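Local coordinates for peptidase C51 domain-containing protein (Streptococcus mutans, PDB 3L9A), which is of unknown function but forms the C-terminal domain of a phage-associated protein whose CHAP (peptidase C51) family suggests a role in cleaving the bacterial cell wall, at residues V24-G29 with A41-A46. Numbering follows the deposited sequence.
Sequences VHYAKG and AFWVIA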
# COMPACT_ATOMS: atom_id res chain seq x y z
N VAL A 24 15.56 -18.43 -9.42
CA VAL A 24 14.28 -19.06 -9.74
C VAL A 24 14.19 -19.35 -11.24
O VAL A 24 14.41 -18.46 -12.05
CB VAL A 24 13.11 -18.14 -9.34
CG1 VAL A 24 11.79 -18.82 -9.67
CG2 VAL A 24 13.19 -17.76 -7.85
N HIS A 25 13.88 -20.59 -11.59
CA HIS A 25 13.61 -20.93 -12.98
C HIS A 25 12.24 -20.46 -13.42
O HIS A 25 11.23 -20.74 -12.76
CB HIS A 25 13.71 -22.45 -13.18
CG HIS A 25 13.15 -22.93 -14.48
ND1 HIS A 25 13.85 -22.84 -15.67
CD2 HIS A 25 11.96 -23.48 -14.79
CE1 HIS A 25 13.12 -23.35 -16.64
NE2 HIS A 25 11.96 -23.74 -16.14
N TYR A 26 12.21 -19.78 -14.56
CA TYR A 26 10.96 -19.39 -15.21
C TYR A 26 10.92 -19.94 -16.63
O TYR A 26 11.86 -19.73 -17.40
CB TYR A 26 10.79 -17.87 -15.25
CG TYR A 26 10.74 -17.23 -13.88
CD1 TYR A 26 9.72 -17.54 -12.98
CD2 TYR A 26 11.70 -16.32 -13.48
CE1 TYR A 26 9.66 -16.96 -11.72
CE2 TYR A 26 11.66 -15.74 -12.21
CZ TYR A 26 10.63 -16.06 -11.34
OH TYR A 26 10.59 -15.47 -10.10
N ALA A 27 9.83 -20.61 -17.00
CA ALA A 27 9.58 -20.94 -18.41
C ALA A 27 9.36 -19.67 -19.22
O ALA A 27 9.02 -18.62 -18.67
CB ALA A 27 8.37 -21.85 -18.54
N LYS A 28 9.55 -19.77 -20.53
CA LYS A 28 9.08 -18.71 -21.42
C LYS A 28 7.57 -18.54 -21.25
O LYS A 28 6.84 -19.52 -21.14
CB LYS A 28 9.41 -19.08 -22.87
CG LYS A 28 8.95 -18.05 -23.89
CD LYS A 28 9.41 -18.38 -25.31
CE LYS A 28 8.82 -17.39 -26.31
NZ LYS A 28 9.35 -17.60 -27.68
N GLY A 29 7.10 -17.29 -21.21
CA GLY A 29 5.67 -17.04 -21.08
C GLY A 29 5.14 -17.18 -19.67
O GLY A 29 3.93 -17.21 -19.47
N ALA A 41 7.40 -11.19 -5.80
CA ALA A 41 6.89 -11.57 -7.12
C ALA A 41 6.94 -13.08 -7.21
O ALA A 41 7.87 -13.70 -6.71
CB ALA A 41 7.73 -10.95 -8.23
N PHE A 42 5.95 -13.67 -7.86
CA PHE A 42 5.98 -15.12 -8.03
C PHE A 42 5.28 -15.55 -9.31
O PHE A 42 4.49 -14.80 -9.89
CB PHE A 42 5.44 -15.86 -6.78
CG PHE A 42 3.94 -15.89 -6.64
CD1 PHE A 42 3.25 -17.08 -6.83
CD2 PHE A 42 3.24 -14.76 -6.24
CE1 PHE A 42 1.87 -17.14 -6.66
CE2 PHE A 42 1.85 -14.80 -6.08
CZ PHE A 42 1.16 -16.00 -6.28
N TRP A 43 5.62 -16.75 -9.76
CA TRP A 43 5.07 -17.34 -10.97
C TRP A 43 3.70 -17.94 -10.65
O TRP A 43 3.60 -18.90 -9.90
CB TRP A 43 6.05 -18.39 -11.46
CG TRP A 43 5.73 -19.08 -12.75
CD1 TRP A 43 4.68 -18.82 -13.61
CD2 TRP A 43 6.49 -20.13 -13.35
NE1 TRP A 43 4.75 -19.67 -14.70
CE2 TRP A 43 5.85 -20.48 -14.56
CE3 TRP A 43 7.65 -20.82 -12.97
CZ2 TRP A 43 6.33 -21.50 -15.39
CZ3 TRP A 43 8.13 -21.83 -13.79
CH2 TRP A 43 7.47 -22.16 -14.98
N VAL A 44 2.66 -17.34 -11.23
CA VAL A 44 1.30 -17.81 -10.99
C VAL A 44 0.89 -18.86 -12.01
O VAL A 44 1.27 -18.79 -13.17
CB VAL A 44 0.26 -16.64 -11.01
CG1 VAL A 44 0.47 -15.73 -9.81
CG2 VAL A 44 0.26 -15.86 -12.33
N ILE A 45 0.10 -19.83 -11.57
CA ILE A 45 -0.56 -20.72 -12.51
C ILE A 45 -1.81 -20.02 -13.07
O ILE A 45 -2.28 -19.01 -12.51
CB ILE A 45 -0.92 -22.10 -11.89
CG1 ILE A 45 -1.95 -21.97 -10.76
CG2 ILE A 45 0.34 -22.83 -11.44
CD1 ILE A 45 -2.61 -23.29 -10.37
N ALA A 46 -2.36 -20.55 -14.16
CA ALA A 46 -3.47 -19.87 -14.82
C ALA A 46 -4.64 -19.59 -13.88
O ALA A 46 -5.22 -18.49 -13.90
CB ALA A 46 -3.95 -20.65 -16.05
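The indole of Trp43 meets the edge of the Tyr26 ring, its CE3 lying near the phenol plane and 3.9 Å from Tyr26 CD1, while His25 O and Ala27 approach the indole obliquely. The two ring planes are inclined by about 68°. In this small alpha/beta domain the contact joins the two-stranded antiparallel hairpin 19-21/24-26 to strand 40-43 of the mixed five-stranded sheet. It is made by the Trp43 side chain packing on Tyr26, on the Ala27 methyl and on the backbone of His25 and Ala27: the nearest CA atoms, of Tyr26 and Trp43, are 7.5 Å apart, and no hydrogen bond crosses between the segments.

Trp43 supplies nearly half of the 228 Å² buried on the two sides together. Its CG is anti to the backbone N (chi1 -177°), which carries the six-membered part of the indole out to the backbone at the end of strand 24-26. Neighbouring atoms of the six-membered ring meet the backbone on either side of Tyr26 in sequence: CZ3 is 3.4 Å from His25 O and CH2 is 3.5 Å from Ala27 N. The Ala27 methyl adds an apolar contact, with CB 3.7 Å from Trp43 CH2.

Tyr26 and Trp43 run past each other in opposite directions, and their polar ends have separate partners outside the two segments. Tyr26 OH is hydrogen-bonded to Glu83 O, tying the hairpin also to strand 81-83, which lies beside strand 40-43 in the sheet, and Leu32 of strand 31-35 touches both aromatic side chains. Trp43 NE1 is hydrogen-bonded to a glycerol, probably from the crystallisation liquor, that also bonds Val44 O, and Lys85 makes a cation-pi contact with the indole. The Trp43 methylene also packs against the phenol, where Trp43 CB sits 3.9 Å from Tyr26 CE1.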